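Putative aldehyde dehydrogenase (Burkholderia cenocepacia, PDB 4YWE) probably oxidises an aldehyde substrate with NAD or NADP as electron acceptor, as a member of the aldehyde dehydrogenase family, and binds calcium and magnesium ions. Local coordinates at residues R45-A48 and P49-E52; A94-A97 and R98-K102. All coordinates share one frame; numbering follows the deposited sequence.

Contact 1: residues R45-A48 and P49-E52. With EDO (1,2-ethanediol), chain I.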
loop_
_atom_site.group_PDB
_atom_site.type_symbol
_atom_site.label_atom_id
_atom_site.label_comp_id
_atom_site.label_asym_id
_atom_site.label_seq_id
_atom_site.Cartn_x
_atom_site.Cartn_y
_atom_site.Cartn_z
ATOM N N ARG A 45 -30.978 31.809 -8.272
ATOM C CA ARG A 45 -30.294 32.439 -7.149
ATOM C C ARG A 45 -30.540 31.629 -5.880
ATOM O O ARG A 45 -31.485 31.891 -5.135
ATOM C CB ARG A 45 -30.762 33.885 -6.968
ATOM C CG ARG A 45 -30.046 34.635 -5.857
ATOM C CD ARG A 45 -30.498 36.086 -5.786
ATOM N NE ARG A 45 -29.827 36.811 -4.711
ATOM C CZ ARG A 45 -29.964 38.114 -4.488
ATOM N NH1 ARG A 45 -30.751 38.842 -5.269
ATOM N NH2 ARG A 45 -29.316 38.688 -3.484
ATOM N N GLY A 46 -29.687 30.638 -5.646
ATOM C CA GLY A 46 -29.862 29.725 -4.533
ATOM C C GLY A 46 -29.676 30.338 -3.162
ATOM O O GLY A 46 -28.771 31.142 -2.943
ATOM N N THR A 47 -30.543 29.950 -2.235
ATOM C CA THR A 47 -30.465 30.425 -0.863
ATOM C C THR A 47 -30.446 29.243 0.098
ATOM O O THR A 47 -30.400 28.089 -0.331
ATOM C CB THR A 47 -31.642 31.359 -0.518
ATOM O OG1 THR A 47 -32.879 30.707 -0.826
ATOM C CG2 THR A 47 -31.546 32.651 -1.317
ATOM N N ALA A 48 -30.485 29.538 1.395
ATOM C CA ALA A 48 -30.419 28.516 2.440
ATOM C C ALA A 48 -31.475 27.403 2.317
ATOM O O ALA A 48 -31.144 26.235 2.525
ATOM C CB ALA A 48 -30.513 29.175 3.819
ATOM N N PRO A 49 -32.741 27.746 1.999
ATOM C CA PRO A 49 -33.699 26.643 1.844
ATOM C C PRO A 49 -33.337 25.673 0.720
ATOM O O PRO A 49 -33.585 24.472 0.846
ATOM C CB PRO A 49 -35.013 27.363 1.530
ATOM C CG PRO A 49 -34.860 28.701 2.142
ATOM C CD PRO A 49 -33.418 29.057 1.955
ATOM N N ASP A 50 -32.756 26.191 -0.358
ATOM C CA ASP A 50 -32.344 25.358 -1.483
ATOM C C ASP A 50 -31.232 24.398 -1.070
ATOM O O ASP A 50 -31.219 23.236 -1.478
ATOM C CB ASP A 50 -31.887 26.228 -2.654
ATOM C CG ASP A 50 -32.950 27.212 -3.097
ATOM O OD1 ASP A 50 -34.144 26.846 -3.084
ATOM O OD2 ASP A 50 -32.593 28.353 -3.454
ATOM N N ILE A 51 -30.301 24.893 -0.259
ATOM C CA ILE A 51 -29.213 24.071 0.256
ATOM C C ILE A 51 -29.776 22.986 1.169
ATOM O O ILE A 51 -29.324 21.841 1.136
ATOM C CB ILE A 51 -28.166 24.932 0.990
ATOM C CG1 ILE A 51 -27.419 25.822 -0.005
ATOM C CG2 ILE A 51 -27.178 24.053 1.743
ATOM C CD1 ILE A 51 -26.607 25.052 -1.026
ATOM N N GLU A 52 -30.769 23.353 1.975
ATOM C CA GLU A 52 -31.415 22.413 2.887
ATOM C C GLU A 52 -31.997 21.216 2.138
ATOM O O GLU A 52 -31.834 20.072 2.559
ATOM C CB GLU A 52 -32.515 23.115 3.686
ATOM C CG GLU A 52 -33.317 22.189 4.591
ATOM C CD GLU A 52 -32.494 21.632 5.735
ATOM O OE1 GLU A 52 -31.588 22.344 6.220
ATOM O OE2 GLU A 52 -32.749 20.482 6.149
HETATM C C1 EDO I . -27.943 32.029 3.190
HETATM O O1 EDO I . -26.515 32.075 3.070
HETATM C C2 EDO I . -28.581 32.637 1.948
HETATM O O2 EDO I . -30.007 32.618 2.083
HETATM O O HOH W 1 -34.156 30.576 -3.172
#
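Asp50 reaches back over the first turn of its helix to Thr47, the residue at the N-cap position, and the polar contacts centre on this pair. The backbone N of Thr47 donates to OD2 of Asp50 at 2.9 Å, in a fairly straight bond (163°) that meets the oxygen on its anti side, 31° out of the carboxylate plane. With chi1 at -56°, CG of Asp50 lies beside its own backbone N and anti to the carbonyl carbon, which swings the carboxylate toward the start of the helix. This is one half of a capping box, with Asp50 as the N3 residue; the side chain of Thr47 does not supply the other half. Instead its OG1 and Asp50 OD2 share a water, each 2.7 Å from it, and the water donates to OD2. OD1 of Asp50 accepts from the backbone N of Ala24, so both carboxylate oxygens are engaged.

Backbone bonds begin the helix: Ile51 N to Thr47 O (3.2 Å) and Glu52 N to Ala48 O (3.0 Å), with a weak link from Asp50 N to Thr47 O. The N-H of Ala48 is taken by O2 of a 1,2-ethanediol, probably from the crystallisation liquor, at 3.2 Å.

The CD of Pro49 lies beside Thr47 OG1 (3.3 Å). Apolar packing is slight, with Pro49 CD 3.5 Å from CB of the preceding Ala48.

The turn joins strand 38-44 to helix 48-63. Arg45 forms a salt bridge with Glu216 of helix 214-223, Glu52 bonds to His224 just beyond that helix, and Ile51 packs on Val210 in the loop after strand 207-209.

Contact 2: residues A94-A97 and R98-K102. With CA (calcium ion), chain K.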
loop_
_atom_site.group_PDB
_atom_site.type_symbol
_atom_site.label_atom_id
_atom_site.label_comp_id
_atom_site.label_asym_id
_atom_site.label_seq_id
_atom_site.Cartn_x
_atom_site.Cartn_y
_atom_site.Cartn_z
ATOM N N ALA A 94 -18.679 24.013 -26.046
ATOM C CA ALA A 94 -19.362 25.215 -26.511
ATOM C C ALA A 94 -19.957 25.990 -25.339
ATOM O O ALA A 94 -19.888 27.218 -25.295
ATOM C CB ALA A 94 -20.446 24.855 -27.516
ATOM N N ILE A 95 -20.536 25.264 -24.389
ATOM C CA ILE A 95 -21.144 25.876 -23.214
ATOM C C ILE A 95 -20.074 26.463 -22.301
ATOM O O ILE A 95 -20.193 27.600 -21.840
ATOM C CB ILE A 95 -22.012 24.861 -22.451
ATOM C CG1 ILE A 95 -23.213 24.442 -23.302
ATOM C CG2 ILE A 95 -22.484 25.446 -21.129
ATOM C CD1 ILE A 95 -24.078 23.382 -22.655
ATOM N N GLU A 96 -19.029 25.682 -22.047
ATOM C CA GLU A 96 -17.949 26.100 -21.159
ATOM C C GLU A 96 -17.234 27.339 -21.688
ATOM O O GLU A 96 -17.000 28.292 -20.946
ATOM C CB GLU A 96 -16.946 24.961 -20.968
ATOM C CG GLU A 96 -15.866 25.238 -19.934
ATOM C CD GLU A 96 -16.320 24.945 -18.516
ATOM O OE1 GLU A 96 -17.375 25.470 -18.101
ATOM O OE2 GLU A 96 -15.619 24.185 -17.814
ATOM N N ALA A 97 -16.896 27.320 -22.974
ATOM C CA ALA A 97 -16.181 28.425 -23.606
ATOM C C ALA A 97 -17.006 29.708 -23.607
ATOM O O ALA A 97 -16.469 30.801 -23.438
ATOM C CB ALA A 97 -15.791 28.056 -25.027
ATOM N N ARG A 98 -18.312 29.566 -23.801
ATOM C CA ARG A 98 -19.215 30.711 -23.848
ATOM C C ARG A 98 -19.385 31.336 -22.467
ATOM O O ARG A 98 -19.607 32.541 -22.338
ATOM C CB ARG A 98 -20.575 30.282 -24.406
ATOM C CG ARG A 98 -21.555 31.417 -24.647
ATOM C CD ARG A 98 -22.852 30.887 -25.239
ATOM N NE ARG A 98 -23.785 31.957 -25.580
ATOM C CZ ARG A 98 -25.033 31.755 -25.989
ATOM N NH1 ARG A 98 -25.503 30.520 -26.105
ATOM N NH2 ARG A 98 -25.812 32.788 -26.278
ATOM N N ASP A 99 -19.265 30.504 -21.439
ATOM C CA ASP A 99 -19.551 30.913 -20.070
ATOM C C ASP A 99 -18.296 31.401 -19.343
ATOM O O ASP A 99 -18.355 32.339 -18.550
ATOM C CB ASP A 99 -20.191 29.748 -19.307
ATOM C CG ASP A 99 -20.883 30.189 -18.033
ATOM O OD1 ASP A 99 -21.043 31.409 -17.829
ATOM O OD2 ASP A 99 -21.283 29.307 -17.243
ATOM N N THR A 100 -17.163 30.764 -19.621
ATOM C CA THR A 100 -15.911 31.107 -18.952
ATOM C C THR A 100 -15.070 32.069 -19.781
ATOM O O THR A 100 -14.310 32.869 -19.233
ATOM C CB THR A 100 -15.069 29.856 -18.655
ATOM O OG1 THR A 100 -14.575 29.313 -19.884
ATOM C CG2 THR A 100 -15.904 28.811 -17.935
ATOM N N GLY A 101 -15.197 31.979 -21.101
ATOM C CA GLY A 101 -14.481 32.866 -21.999
ATOM C C GLY A 101 -13.244 32.269 -22.642
ATOM O O GLY A 101 -12.639 32.883 -23.523
ATOM N N LYS A 102 -12.865 31.071 -22.208
ATOM C CA LYS A 102 -11.669 30.417 -22.726
ATOM C C LYS A 102 -11.854 30.005 -24.186
ATOM O O LYS A 102 -12.977 29.756 -24.627
ATOM C CB LYS A 102 -11.310 29.198 -21.868
ATOM C CG LYS A 102 -12.342 28.082 -21.882
ATOM C CD LYS A 102 -11.965 26.985 -20.896
ATOM C CE LYS A 102 -11.916 27.521 -19.476
ATOM N NZ LYS A 102 -11.387 26.520 -18.509
HETATM CA CA CA K . -20.176 33.695 -17.540
HETATM O O HOH W 2 -20.326 26.734 -17.837
HETATM O O HOH W 3 -18.544 35.463 -17.212
HETATM O O HOH W 4 -21.644 34.863 -15.822
#
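Thr100 turns back onto the carbonyl of Glu96 one helical turn earlier. From its CB, 3.4 Å from Glu96 O, two branches diverge. With chi1 at 69°, OG1 stands between the threonine's own N and carbonyl carbon and donates to Glu96 O at 2.8 Å, from above the carbonyl plane. The backbone N of Thr100 reaches the same oxygen nearly along its C=O axis, so main chain and side chain of one residue grip it together. OG1 also receives a weak bond from Lys102 N, across the turn at Gly101. The other branch, CG2, lies 3.2 Å from Glu96 O and 3.7 Å from Glu96 OE1.

A bend of the Glu96 chain at chi2 brings OE1 alongside that methyl, and the carboxylate is held by Ser189 OG on OE1 and the backbone N of Met161 on OE2. A water donating to both acids bridges them, 3.2 Å from Glu96 OE1 and 2.8 Å from Asp99 OD2. Asp99 OD2 is fixed further by the backbone N atoms of Cys187 and Leu188, leaving OD1 turned to the calcium ion at 2.5 Å. Asp99 O binds the metal as well, so this residue chelates it through main chain and side chain; two waters, Val32 O and Asp185 O complete the site.

At the helix end, Gly101 takes a positive phi (101°) and its N bonds to Ala97 O. The chemistry is that of an oxygen-only calcium site in which one carboxylate does two jobs: OD1 probably offsets part of the ion's charge, while OD2, gripped by two amides and a water, orients the group.

Overall arrangement
From the N terminus, the chain runs through strand 38-44 into contact 1, where residues 45-52 turn into helix 48-63. It then passes through helices 65-68 and 71-87 before reaching contact 2, residues 94-102, at the end of helix 89-100 and ahead of helix 104-124. Each contact is local, so neither closes a long loop; they follow in series, without nesting or crossing. The centres of contact 1 and contact 2 lie about 26 Å apart, and the nearest atoms of contact 1 and contact 2 about 13 Å apart. Contact 1 ties the start of one helix to the region around helix 214-223, whereas contact 2 joins the end of another to strand 28-33 and the loop before helix 188-200 through calcium.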